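Long-range contact in putative dioxygenase (Nostoc punctiforme, PDB 2PEB), which is a putative zinc-bound dioxygenase of the Dopa 4,5-dioxygenase family, whose members open catechol rings with molecular oxygen: residues E8-Y17 with L80-T88. Residues are numbered along the deposited sequence; the frame is centred on the assembly and turned at random.
Sequences EIAGFHAHVY and LDILVHPET. With ZN (zinc ion), chain C.
I9 CG2 packs on P86 CB beside an antiparallel pair of strands, 11-17 and 82-87, whose axes run at 153° in the middle of the chain's five-stranded sheet. F12 lies on the apolar face with P86, its CE2 3.9 Å from P86 CB, and M74 of the second subunit packs on both residues. The other face carries the metal site, consistent with the active site of this family. There H13 N donates to H85 O and H85 N to H13 O, both at 2.9 Å, which fixes the two histidines as a hydrogen-bonded pair. H85 CG sits between its backbone N and carbonyl carbon (chi1 74°), which brings a face of its ring against H13 CB, a CH-pi contact 3.8 Å from the ring centroid. H85 ND1 donates a nearly straight hydrogen bond to P86 O, in the plane of its ring, leaving NE2 for zinc. H13 ND1 binds the ion at 2.1 Å and H85 NE2 at 2.2 Å. A14 returns to the apolar face, beside V84. H15 NE2 meets the zinc at 1.9 Å, its ring rim to rim with that of H85, planes 15° apart; two atoms from outside the segments complete the site. V16 packs on I82. Y17 turns its ring edge to D81 O and L83 CB, while its OH is hydrogen-bonded to H52 ND1; an alanine here would probably leave H52 ND1 without that partner and open a gap beside L83. Y17 N donates to D81 O at 3.1 Å, and one water bridges Y17 O, at 2.7 Å, to D81 N.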
ATOM      1  N   GLU A   8     -15.924  -5.211   6.963  1.00 38.72           N
ATOM      2  CA  GLU A   8     -15.850  -4.187   7.950  1.00 37.41           C
ATOM      3  C   GLU A   8     -15.198  -2.923   7.406  1.00 29.96           C
ATOM      4  O   GLU A   8     -15.147  -1.951   8.135  1.00 29.41           O
ATOM      5  CB  GLU A   8     -15.097  -4.690   9.184  1.00 35.61           C
ATOM      6  CG  GLU A   8     -13.604  -4.399   9.213  1.00 43.94           C
ATOM      7  CD  GLU A   8     -12.925  -5.046  10.397  1.00 45.73           C
ATOM      8  OE1 GLU A   8     -13.451  -6.067  10.905  1.00 59.22           O
ATOM      9  OE2 GLU A   8     -11.870  -4.534  10.822  1.00 57.11           O
ATOM     10  N   ILE A   9     -14.712  -2.925   6.153  1.00 23.64           N
ATOM     11  CA  ILE A   9     -14.126  -1.719   5.523  1.00 20.65           C
ATOM     12  C   ILE A   9     -15.214  -0.972   4.789  1.00 18.47           C
ATOM     13  O   ILE A   9     -15.744  -1.466   3.789  1.00 23.34           O
ATOM     14  CB  ILE A   9     -12.984  -2.007   4.532  1.00 22.12           C
ATOM     15  CG1 ILE A   9     -11.807  -2.706   5.225  1.00 26.30           C
ATOM     16  CG2 ILE A   9     -12.459  -0.722   3.919  1.00 25.91           C
ATOM     17  CD1 ILE A   9     -10.719  -3.143   4.191  1.00 25.93           C
ATOM     18  N   ALA A  10     -15.586   0.190   5.315  1.00 20.21           N
ATOM     19  CA  ALA A  10     -16.662   1.037   4.742  1.00 23.28           C
ATOM     20  C   ALA A  10     -16.163   1.979   3.645  1.00 25.33           C
ATOM     21  O   ALA A  10     -16.965   2.594   2.896  1.00 24.52           O
ATOM     22  CB  ALA A  10     -17.310   1.851   5.865  1.00 22.85           C
ATOM     23  N   GLY A  11     -14.854   2.133   3.556  1.00 24.12           N
ATOM     24  CA  GLY A  11     -14.251   3.083   2.662  1.00 23.85           C
ATOM     25  C   GLY A  11     -12.810   3.254   2.943  1.00 21.47           C
ATOM     26  O   GLY A  11     -12.258   2.622   3.842  1.00 23.00           O
ATOM     27  N   PHE A  12     -12.171   4.126   2.170  1.00 23.89           N
ATOM     28  CA  PHE A  12     -10.761   4.449   2.332  1.00 26.12           C
ATOM     29  C   PHE A  12     -10.488   5.925   2.259  1.00 25.06           C
ATOM     30  O   PHE A  12     -11.237   6.688   1.632  1.00 24.55           O
ATOM     31  CB  PHE A  12      -9.872   3.760   1.280  1.00 25.65           C
ATOM     32  CG  PHE A  12      -9.970   2.283   1.306  1.00 25.15           C
ATOM     33  CD1 PHE A  12     -10.942   1.637   0.564  1.00 23.46           C
ATOM     34  CD2 PHE A  12      -9.070   1.525   2.039  1.00 26.08           C
ATOM     35  CE1 PHE A  12     -11.058   0.252   0.580  1.00 29.27           C
ATOM     36  CE2 PHE A  12      -9.185   0.128   2.078  1.00 22.80           C
ATOM     37  CZ  PHE A  12     -10.177  -0.506   1.319  1.00 23.19           C
ATOM     38  N   HIS A  13      -9.425   6.331   2.941  1.00 25.09           N
ATOM     39  CA  HIS A  13      -8.790   7.628   2.723  1.00 26.50           C
ATOM     40  C   HIS A  13      -7.424   7.457   2.173  1.00 28.96           C
ATOM     41  O   HIS A  13      -6.689   6.591   2.610  1.00 29.31           O
ATOM     42  CB  HIS A  13      -8.585   8.330   4.047  1.00 31.15           C
ATOM     43  CG  HIS A  13      -9.807   8.945   4.618  1.00 29.87           C
ATOM     44  ND1 HIS A  13      -9.774   9.675   5.787  1.00 28.54           N
ATOM     45  CD2 HIS A  13     -11.087   8.979   4.177  1.00 27.88           C
ATOM     46  CE1 HIS A  13     -10.998  10.112   6.049  1.00 28.95           C
ATOM     47  NE2 HIS A  13     -11.808   9.727   5.077  1.00 36.47           N
ATOM     48  N   ALA A  14      -7.067   8.281   1.216  1.00 28.37           N
ATOM     49  CA  ALA A  14      -5.672   8.611   0.906  1.00 27.27           C
ATOM     50  C   ALA A  14      -5.317   9.997   1.475  1.00 28.45           C
ATOM     51  O   ALA A  14      -6.066  10.949   1.326  1.00 30.02           O
ATOM     52  CB  ALA A  14      -5.459   8.564  -0.547  1.00 27.52           C
ATOM     53  N   HIS A  15      -4.201  10.066   2.191  1.00 26.47           N
ATOM     54  CA  HIS A  15      -3.592  11.317   2.677  1.00 26.67           C
ATOM     55  C   HIS A  15      -2.318  11.533   1.845  1.00 27.65           C
ATOM     56  O   HIS A  15      -1.382  10.725   1.885  1.00 27.40           O
ATOM     57  CB  HIS A  15      -3.360  11.280   4.200  1.00 25.19           C
ATOM     58  CG  HIS A  15      -4.652  11.212   4.982  1.00 27.98           C
ATOM     59  ND1 HIS A  15      -5.308  12.356   5.402  1.00 24.45           N
ATOM     60  CD2 HIS A  15      -5.418  10.174   5.397  1.00 28.63           C
ATOM     61  CE1 HIS A  15      -6.428  12.033   6.004  1.00 30.40           C
ATOM     62  NE2 HIS A  15      -6.500  10.719   6.070  1.00 21.97           N
ATOM     63  N   VAL A  16      -2.334  12.579   1.027  1.00 26.08           N
ATOM     64  CA  VAL A  16      -1.237  12.900   0.124  1.00 25.06           C
ATOM     65  C   VAL A  16      -0.448  14.002   0.771  1.00 25.85           C
ATOM     66  O   VAL A  16      -0.939  15.141   0.942  1.00 26.42           O
ATOM     67  CB  VAL A  16      -1.768  13.331  -1.263  1.00 22.80           C
ATOM     68  CG1 VAL A  16      -0.608  13.635  -2.201  1.00 22.79           C
ATOM     69  CG2 VAL A  16      -2.695  12.264  -1.881  1.00 25.19           C
ATOM     70  N   TYR A  17       0.757  13.660   1.223  1.00 24.97           N
ATOM     71  CA  TYR A  17       1.635  14.583   1.893  1.00 24.79           C
ATOM     72  C   TYR A  17       2.462  15.404   0.908  1.00 23.29           C
ATOM     73  O   TYR A  17       2.817  14.943  -0.190  1.00 25.47           O
ATOM     74  CB  TYR A  17       2.529  13.844   2.901  1.00 25.16           C
ATOM     75  CG  TYR A  17       1.699  13.124   3.927  1.00 24.33           C
ATOM     76  CD1 TYR A  17       1.252  13.791   5.051  1.00 24.98           C
ATOM     77  CD2 TYR A  17       1.319  11.776   3.766  1.00 24.12           C
ATOM     78  CE1 TYR A  17       0.437  13.169   5.982  1.00 25.22           C
ATOM     79  CE2 TYR A  17       0.516  11.127   4.725  1.00 26.27           C
ATOM     80  CZ  TYR A  17       0.088  11.847   5.838  1.00 31.46           C
ATOM     81  OH  TYR A  17      -0.727  11.292   6.785  1.00 27.12           O
ATOM     82  N   LEU A  80       5.569  11.533  -4.349  1.00 25.50           N
ATOM     83  CA  LEU A  80       4.888  11.939  -3.109  1.00 26.96           C
ATOM     84  C   LEU A  80       4.685  10.754  -2.169  1.00 27.72           C
ATOM     85  O   LEU A  80       4.493   9.620  -2.612  1.00 27.46           O
ATOM     86  CB  LEU A  80       3.517  12.526  -3.449  1.00 28.83           C
ATOM     87  CG  LEU A  80       3.575  13.817  -4.253  1.00 31.47           C
ATOM     88  CD1 LEU A  80       2.136  14.189  -4.674  1.00 33.06           C
ATOM     89  CD2 LEU A  80       4.252  14.967  -3.473  1.00 30.03           C
ATOM     90  N   ASP A  81       4.749  11.010  -0.870  1.00 23.68           N
ATOM     91  CA  ASP A  81       4.425   9.961   0.095  1.00 27.41           C
ATOM     92  C   ASP A  81       2.934  10.023   0.371  1.00 26.65           C
ATOM     93  O   ASP A  81       2.372  11.137   0.547  1.00 26.02           O
ATOM     94  CB  ASP A  81       5.211  10.146   1.388  1.00 27.91           C
ATOM     95  CG  ASP A  81       6.716  10.207   1.145  1.00 29.83           C
ATOM     96  OD1 ASP A  81       7.208   9.372   0.347  1.00 29.15           O
ATOM     97  OD2 ASP A  81       7.420  11.084   1.713  1.00 30.30           O
ATOM     98  N   ILE A  82       2.301   8.855   0.411  1.00 22.48           N
ATOM     99  CA  ILE A  82       0.863   8.735   0.488  1.00 23.66           C
ATOM    100  C   ILE A  82       0.491   7.599   1.416  1.00 26.11           C
ATOM    101  O   ILE A  82       0.874   6.458   1.255  1.00 25.36           O
ATOM    102  CB  ILE A  82       0.216   8.513  -0.914  1.00 23.19           C
ATOM    103  CG1 ILE A  82       0.550   9.644  -1.855  1.00 25.07           C
ATOM    104  CG2 ILE A  82      -1.268   8.431  -0.858  1.00 23.96           C
ATOM    105  CD1 ILE A  82       0.060   9.390  -3.238  1.00 27.88           C
ATOM    106  N   LEU A  83      -0.216   7.970   2.465  1.00 26.69           N
ATOM    107  CA  LEU A  83      -0.899   7.053   3.315  1.00 25.33           C
ATOM    108  C   LEU A  83      -2.274   6.683   2.799  1.00 26.38           C
ATOM    109  O   LEU A  83      -3.094   7.552   2.479  1.00 26.40           O
ATOM    110  CB  LEU A  83      -1.077   7.711   4.672  1.00 26.08           C
ATOM    111  CG  LEU A  83      -1.899   6.933   5.698  1.00 25.44           C
ATOM    112  CD1 LEU A  83      -1.127   5.689   6.162  1.00 26.02           C
ATOM    113  CD2 LEU A  83      -2.241   7.798   6.934  1.00 27.84           C
ATOM    114  N   VAL A  84      -2.561   5.402   2.709  1.00 26.09           N
ATOM    115  CA  VAL A  84      -3.917   4.942   2.469  1.00 23.69           C
ATOM    116  C   VAL A  84      -4.408   4.088   3.651  1.00 23.12           C
ATOM    117  O   VAL A  84      -3.759   3.168   4.058  1.00 23.01           O
ATOM    118  CB  VAL A  84      -4.080   4.144   1.151  1.00 26.80           C
ATOM    119  CG1 VAL A  84      -5.576   3.678   0.970  1.00 24.36           C
ATOM    120  CG2 VAL A  84      -3.560   4.967  -0.071  1.00 26.58           C
ATOM    121  N   HIS A  85      -5.553   4.443   4.214  1.00 26.87           N
ATOM    122  CA  HIS A  85      -6.084   3.743   5.356  1.00 28.80           C
ATOM    123  C   HIS A  85      -7.551   3.449   5.127  1.00 26.84           C
ATOM    124  O   HIS A  85      -8.238   4.179   4.431  1.00 25.26           O
ATOM    125  CB  HIS A  85      -5.795   4.462   6.700  1.00 27.82           C
ATOM    126  CG  HIS A  85      -6.615   5.689   6.953  1.00 27.53           C
ATOM    127  ND1 HIS A  85      -7.937   5.619   7.325  1.00 26.09           N
ATOM    128  CD2 HIS A  85      -6.304   7.012   6.930  1.00 26.48           C
ATOM    129  CE1 HIS A  85      -8.424   6.849   7.462  1.00 26.81           C
ATOM    130  NE2 HIS A  85      -7.451   7.713   7.243  1.00 29.33           N
ATOM    131  N   PRO A  86      -8.012   2.335   5.679  1.00 22.75           N
ATOM    132  CA  PRO A  86      -9.416   1.996   5.647  1.00 22.65           C
ATOM    133  C   PRO A  86     -10.159   2.757   6.701  1.00 24.06           C
ATOM    134  O   PRO A  86      -9.542   3.397   7.567  1.00 25.73           O
ATOM    135  CB  PRO A  86      -9.409   0.509   5.954  1.00 20.83           C
ATOM    136  CG  PRO A  86      -8.233   0.361   6.855  1.00 24.23           C
ATOM    137  CD  PRO A  86      -7.235   1.293   6.411  1.00 24.99           C
ATOM    138  N   GLU A  87     -11.481   2.708   6.570  1.00 23.90           N
ATOM    139  CA  GLU A  87     -12.379   3.267   7.559  0.50 23.51           C
ATOM    140  C   GLU A  87     -13.244   2.136   8.041  1.00 23.22           C
ATOM    141  O   GLU A  87     -14.138   1.699   7.325  1.00 23.85           O
ATOM    142  CB  GLU A  87     -13.225   4.372   6.936  0.50 24.08           C
ATOM    143  CG  GLU A  87     -12.392   5.524   6.508  0.50 25.34           C
ATOM    144  CD  GLU A  87     -13.169   6.541   5.721  0.50 23.76           C
ATOM    145  OE1 GLU A  87     -13.744   6.188   4.664  0.50 23.65           O
ATOM    146  OE2 GLU A  87     -13.188   7.710   6.150  0.50 40.43           O
ATOM    147  N   THR A  88     -12.947   1.628   9.253  1.00 20.89           N
ATOM    148  CA  THR A  88     -13.603   0.494   9.838  1.00 22.16           C
ATOM    149  C   THR A  88     -14.213   0.832  11.193  1.00 20.84           C
ATOM    150  O   THR A  88     -14.754  -0.051  11.872  1.00 19.10           O
ATOM    151  CB  THR A  88     -12.602  -0.646  10.076  1.00 21.82           C
ATOM    152  OG1 THR A  88     -11.707  -0.258  11.121  1.00 21.90           O
ATOM    153  CG2 THR A  88     -11.815  -0.950   8.802  1.00 22.24           C
TER
HETATM  154 ZN    ZN C 200      -7.969   9.795   6.804  0.50 14.28          ZN
HETATM  155  O   HOH W   1     -12.194  -2.087  13.169  1.00 25.24           O
HETATM  156  O   HOH W   2       5.164  13.713  -0.106  1.00 21.75           O